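Local coordinates for NAD-dependent aldehyde dehydrogenase (Burkholderia multivorans, PDB 5UJU), which probably oxidises aldehydes to carboxylic acids with NAD as the electron acceptor, at residues G156-H159 / A160-R163; N220-P223 / G224-D228. All blocks are in the same frame, centred on the assembly; numbering follows the deposited sequence.

Interaction 1: residues G156-H159 / A160-R163; sequences GGPH and AQDR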
ATOM      1  N   GLY A 156      -0.838 -25.093 -12.136  1.00 32.30           N
ATOM      2  CA  GLY A 156      -1.927 -25.181 -11.184  1.00 28.59           C
ATOM      3  C   GLY A 156      -1.489 -25.653  -9.813  1.00 29.57           C
ATOM      4  O   GLY A 156      -2.113 -25.296  -8.811  1.00 30.93           O
ATOM      5  N   GLY A 157      -0.403 -26.429  -9.742  1.00 26.10           N
ATOM      6  CA  GLY A 157       0.055 -26.996  -8.493  1.00 26.04           C
ATOM      7  C   GLY A 157       1.315 -26.316  -7.987  1.00 25.83           C
ATOM      8  O   GLY A 157       1.280 -25.179  -7.519  1.00 26.48           O
ATOM      9  N   PRO A 158       2.458 -27.001  -8.101  1.00 29.89           N
ATOM     10  CA  PRO A 158       3.717 -26.473  -7.529  1.00 27.86           C
ATOM     11  C   PRO A 158       4.030 -25.006  -7.797  1.00 34.84           C
ATOM     12  O   PRO A 158       4.415 -24.299  -6.859  1.00 36.48           O
ATOM     13  CB  PRO A 158       4.767 -27.396  -8.161  1.00 29.43           C
ATOM     14  CG  PRO A 158       4.063 -28.691  -8.297  1.00 30.64           C
ATOM     15  CD  PRO A 158       2.604 -28.388  -8.565  1.00 28.97           C
ATOM     16  N   HIS A 159       3.895 -24.520  -9.039  1.00 28.77           N
ATOM     17  CA  HIS A 159       4.239 -23.118  -9.299  1.00 26.54           C
ATOM     18  C   HIS A 159       3.270 -22.169  -8.601  1.00 28.98           C
ATOM     19  O   HIS A 159       3.684 -21.119  -8.088  1.00 24.86           O
ATOM     20  CB  HIS A 159       4.275 -22.837 -10.805  1.00 27.04           C
ATOM     21  CG  HIS A 159       5.439 -23.461 -11.510  1.00 36.32           C
ATOM     22  ND1 HIS A 159       5.663 -23.297 -12.860  1.00 39.03           N
ATOM     23  CD2 HIS A 159       6.444 -24.245 -11.056  1.00 38.26           C
ATOM     24  CE1 HIS A 159       6.747 -23.965 -13.211  1.00 41.60           C
ATOM     25  NE2 HIS A 159       7.241 -24.547 -12.134  1.00 41.92           N
ATOM     26  N   ALA A 160       1.976 -22.523  -8.561  1.00 26.35           N
ATOM     27  CA  ALA A 160       1.018 -21.714  -7.815  1.00 23.62           C
ATOM     28  C   ALA A 160       1.316 -21.770  -6.330  1.00 30.56           C
ATOM     29  O   ALA A 160       1.242 -20.747  -5.634  1.00 28.33           O
ATOM     30  CB  ALA A 160      -0.415 -22.181  -8.078  1.00 23.61           C
ATOM     31  N   GLN A 161       1.662 -22.962  -5.837  1.00 27.68           N
ATOM     32  CA  GLN A 161       2.051 -23.115  -4.441  1.00 28.13           C
ATOM     33  C   GLN A 161       3.311 -22.310  -4.128  1.00 27.30           C
ATOM     34  O   GLN A 161       3.409 -21.693  -3.061  1.00 29.56           O
ATOM     35  CB  GLN A 161       2.225 -24.604  -4.135  1.00 27.82           C
ATOM     36  CG  GLN A 161       0.914 -25.385  -4.280  1.00 28.23           C
ATOM     37  CD  GLN A 161       1.113 -26.804  -4.746  1.00 31.62           C
ATOM     38  OE1 GLN A 161       2.233 -27.315  -4.759  1.00 28.38           O
ATOM     39  NE2 GLN A 161       0.019 -27.460  -5.127  1.00 29.04           N
ATOM     40  N   ASP A 162       4.265 -22.269  -5.069  1.00 29.34           N
ATOM     41  CA  ASP A 162       5.412 -21.364  -4.941  1.00 32.61           C
ATOM     42  C   ASP A 162       4.965 -19.918  -4.722  1.00 29.57           C
ATOM     43  O   ASP A 162       5.460 -19.225  -3.826  1.00 30.74           O
ATOM     44  CB  ASP A 162       6.294 -21.439  -6.194  1.00 27.62           C
ATOM     45  CG  ASP A 162       7.136 -22.695  -6.267  1.00 33.69           C
ATOM     46  OD1 ASP A 162       7.371 -23.336  -5.221  1.00 37.58           O
ATOM     47  OD2 ASP A 162       7.567 -23.039  -7.396  1.00 39.01           O
ATOM     48  N   ARG A 163       4.045 -19.436  -5.560  1.00 30.94           N
ATOM     49  CA  ARG A 163       3.607 -18.043  -5.474  1.00 30.61           C
ATOM     50  C   ARG A 163       2.820 -17.789  -4.196  1.00 24.53           C
ATOM     51  O   ARG A 163       2.876 -16.689  -3.632  1.00 25.37           O
ATOM     52  CB  ARG A 163       2.773 -17.669  -6.708  1.00 30.45           C
ATOM     53  CG  ARG A 163       3.586 -17.491  -8.013  1.00 31.26           C
ATOM     54  CD  ARG A 163       4.483 -16.249  -7.953  1.00 31.35           C
ATOM     55  NE  ARG A 163       5.280 -16.064  -9.175  1.00 33.50           N
ATOM     56  CZ  ARG A 163       6.109 -15.039  -9.395  1.00 31.64           C
ATOM     57  NH1 ARG A 163       6.279 -14.092  -8.474  1.00 27.78           N
ATOM     58  NH2 ARG A 163       6.784 -14.960 -10.543  1.00 29.26           N
TER
HETATM   59  O   HOH W   1      -2.243 -26.049  -6.001  1.00 27.76           O

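Interaction 2: residues N220-P223 / G224-D228; sequences NGYP and GLFAD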
ATOM      1  N   ASN A 220      -3.012 -17.341 -10.317  1.00 28.90           N
ATOM      2  CA  ASN A 220      -3.411 -15.964 -10.055  1.00 34.51           C
ATOM      3  C   ASN A 220      -4.192 -15.814  -8.755  1.00 33.12           C
ATOM      4  O   ASN A 220      -4.129 -14.751  -8.132  1.00 36.44           O
ATOM      5  CB  ASN A 220      -4.238 -15.399 -11.215  1.00 33.45           C
ATOM      6  CG  ASN A 220      -3.388 -15.067 -12.434  1.00 49.29           C
ATOM      7  OD1 ASN A 220      -3.629 -15.561 -13.531  1.00 56.86           O
ATOM      8  ND2 ASN A 220      -2.393 -14.213 -12.239  1.00 51.17           N
ATOM      9  N   GLY A 221      -4.944 -16.833  -8.339  1.00 31.25           N
ATOM     10  CA  GLY A 221      -5.760 -16.689  -7.145  1.00 27.21           C
ATOM     11  C   GLY A 221      -5.006 -16.856  -5.837  1.00 30.29           C
ATOM     12  O   GLY A 221      -5.306 -16.170  -4.852  1.00 31.97           O
ATOM     13  N   TYR A 222      -4.020 -17.756  -5.812  1.00 25.92           N
ATOM     14  CA  TYR A 222      -3.331 -18.051  -4.555  1.00 25.76           C
ATOM     15  C   TYR A 222      -2.635 -16.857  -3.921  1.00 25.83           C
ATOM     16  O   TYR A 222      -2.684 -16.753  -2.682  1.00 27.44           O
ATOM     17  CB  TYR A 222      -2.305 -19.174  -4.740  1.00 23.18           C
ATOM     18  CG  TYR A 222      -2.898 -20.551  -4.747  1.00 23.26           C
ATOM     19  CD1 TYR A 222      -4.271 -20.741  -4.769  1.00 23.22           C
ATOM     20  CD2 TYR A 222      -2.080 -21.668  -4.746  1.00 24.44           C
ATOM     21  CE1 TYR A 222      -4.817 -22.032  -4.794  1.00 23.85           C
ATOM     22  CE2 TYR A 222      -2.608 -22.934  -4.765  1.00 23.55           C
ATOM     23  CZ  TYR A 222      -3.969 -23.113  -4.780  1.00 24.75           C
ATOM     24  OH  TYR A 222      -4.475 -24.388  -4.794  1.00 24.97           O
ATOM     25  N   PRO A 223      -1.930 -15.974  -4.656  1.00 27.95           N
ATOM     26  CA  PRO A 223      -1.212 -14.888  -3.960  1.00 25.43           C
ATOM     27  C   PRO A 223      -2.116 -14.022  -3.096  1.00 30.98           C
ATOM     28  O   PRO A 223      -1.756 -13.723  -1.953  1.00 28.47           O
ATOM     29  CB  PRO A 223      -0.569 -14.096  -5.113  1.00 28.54           C
ATOM     30  CG  PRO A 223      -0.346 -15.132  -6.181  1.00 27.75           C
ATOM     31  CD  PRO A 223      -1.591 -16.002  -6.097  1.00 24.65           C
ATOM     32  N   GLY A 224      -3.285 -13.621  -3.594  1.00 25.97           N
ATOM     33  CA  GLY A 224      -4.197 -12.841  -2.771  1.00 28.44           C
ATOM     34  C   GLY A 224      -4.797 -13.643  -1.625  1.00 30.68           C
ATOM     35  O   GLY A 224      -4.918 -13.141  -0.504  1.00 27.59           O
ATOM     36  N   LEU A 225      -5.175 -14.896  -1.889  1.00 27.68           N
ATOM     37  CA  LEU A 225      -5.784 -15.732  -0.857  1.00 27.06           C
ATOM     38  C   LEU A 225      -4.849 -15.917   0.335  1.00 26.91           C
ATOM     39  O   LEU A 225      -5.246 -15.729   1.491  1.00 24.41           O
ATOM     40  CB  LEU A 225      -6.174 -17.082  -1.458  1.00 21.50           C
ATOM     41  CG  LEU A 225      -6.490 -18.274  -0.540  1.00 24.77           C
ATOM     42  CD1 LEU A 225      -7.648 -17.963   0.414  1.00 23.78           C
ATOM     43  CD2 LEU A 225      -6.800 -19.511  -1.388  1.00 21.92           C
ATOM     44  N   PHE A 226      -3.591 -16.261   0.068  1.00 23.99           N
ATOM     45  CA  PHE A 226      -2.653 -16.557   1.137  1.00 24.82           C
ATOM     46  C   PHE A 226      -2.017 -15.307   1.731  1.00 30.59           C
ATOM     47  O   PHE A 226      -1.648 -15.322   2.907  1.00 25.69           O
ATOM     48  CB  PHE A 226      -1.604 -17.548   0.622  1.00 19.71           C
ATOM     49  CG  PHE A 226      -2.155 -18.930   0.487  1.00 26.10           C
ATOM     50  CD1 PHE A 226      -2.251 -19.756   1.600  1.00 34.79           C
ATOM     51  CD2 PHE A 226      -2.680 -19.372  -0.718  1.00 23.18           C
ATOM     52  CE1 PHE A 226      -2.805 -21.022   1.502  1.00 33.78           C
ATOM     53  CE2 PHE A 226      -3.238 -20.640  -0.822  1.00 27.40           C
ATOM     54  CZ  PHE A 226      -3.300 -21.466   0.295  1.00 32.97           C
ATOM     55  N   ALA A 227      -1.891 -14.214   0.965  1.00 25.92           N
ATOM     56  CA  ALA A 227      -1.560 -12.938   1.597  1.00 25.76           C
ATOM     57  C   ALA A 227      -2.637 -12.533   2.605  1.00 25.52           C
ATOM     58  O   ALA A 227      -2.330 -11.972   3.669  1.00 22.34           O
ATOM     59  CB  ALA A 227      -1.394 -11.849   0.537  1.00 25.93           C
ATOM     60  N   ASP A 228      -3.907 -12.751   2.251  1.00 21.60           N
ATOM     61  CA  ASP A 228      -5.010 -12.469   3.162  1.00 22.76           C
ATOM     62  C   ASP A 228      -4.893 -13.326   4.421  1.00 25.04           C
ATOM     63  O   ASP A 228      -4.918 -12.806   5.539  1.00 23.98           O
ATOM     64  CB  ASP A 228      -6.349 -12.726   2.464  1.00 22.99           C
ATOM     65  CG  ASP A 228      -6.808 -11.581   1.556  1.00 24.06           C
ATOM     66  OD1 ASP A 228      -6.211 -10.490   1.592  1.00 24.77           O
ATOM     67  OD2 ASP A 228      -7.797 -11.784   0.801  1.00 24.50           O
TER
HETATM   68  O   HOH W   2      -4.183 -12.901  -6.131  1.00 37.05           O

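Interaction 1: residues G156-H159 / A160-R163
Gly157 O takes the amide of Gln161 at 2.8 Å, N to O, in a nearly straight bond (169° at the hydrogen) that opens the first turn of helix 158-175. Gly157 stands at the N-cap, directly after helix 149-156, and Pro158 is the first helical residue. Two further i to i+4 bonds follow, Asp162 N to Pro158 O (2.7 Å) and Arg163 N to His159 O (3.1 Å).

Among side chains, Gln161 folds back over the helix start. Its chi2 of 148° bends the chain so that the amide lies along the Gly157-Pro158 link, NE2 3.3 Å from Gly157 C and OE1 3.3 Å from Pro158 CA. A water bridges Gln161 NE2 (2.8 Å) and Gly156 O, linking the start of helix 158-175 to the end of helix 149-156; Asn131 and Ser134 also bond this amide. His159 and Asp162 run side by side, CD2 4.0 Å from OD2; His159 NE2 is hydrogen-bonded to Glu39 and Asp162 OD1 to Ser35.

Most of the turn is buried between helices: Pro158 and Gln161 touch helix 97-132, Pro158 and His159 touch helix 149-156, and Ala160 packs on Thr218 and Tyr222 of helix 217-230.

Interaction 2: residues N220-P223 / G224-D228
Tyr222 and Phe226, one helical turn apart, form a T-shaped pair in which the edge of Phe226 meets the face of Tyr222. The ring centroids are 5.5 Å apart and the planes stand at 76°. Followed outward, Phe226 begins with CB beside the carbonyl of its partner, 3.6 Å from Tyr222 O. Its chi1 of -74° sets CG anti to the carbonyl carbon, and the ring leaves the helix on the same side as that of Tyr222. CD2 then comes within 3.3 Å of Tyr222 O, which lies at the ring edge, in its plane; the same carbon also touches Tyr222 CB. One atom further out, CE2 sits over the tyrosine face, 3.9 Å from Tyr222 CG, offset toward the rim and close to CD1. The Phe226 side chain also touches Ile126, Leu127 and Leu130 of helix 97-132. Tyr222 ends in a hydroxyl bonded to Thr250, and Leu225 CD2 approaches its ring obliquely.

Beneath the rings the backbone continues as an alpha helix. Phe226 N bonds Tyr222 O at 2.9 Å, so this carbonyl meets both the amide and the ring edge of one residue. Leu225 N reaches Gly221 O, and Ala227 N reaches Pro223 O. Pro223 has no amide hydrogen to give to the preceding turn, and the helix kinks there. At the kink a water links Asn220 O to Gly224 N, accepting from the amide at 2.8 Å and so replacing the direct i to i+4 bond.

Helix 217-230 is the crossover of a beta-alpha-beta unit between parallel strands 191-211 and 234-238. Its aromatic side packs on helices 158-175 and 97-132, whereas Asp228 touches strand 290-296 and forms a salt bridge with Arg553.

How the interactions relate
Both contacts are local and largely buried, one at the start of helix 158-175, the other within helix 217-230, and they meet directly: Tyr222 CD2 lies 3.6 Å from Ala160 O, and Arg163 CB packs against Pro223 CG. In interaction 1 the side chains are mostly polar, with hydrogen bonds to residues beyond the turn. In interaction 2 aromatic packing dominates. Each contains a proline and a bridging water, but in different roles: Pro158 opens a helix while the water joins a side chain to the end of the preceding helix; Pro223 kinks one, and the water spans backbone atoms. Helix 97-132 receives side chains from both, and helix 217-230 also touches strand 290-296.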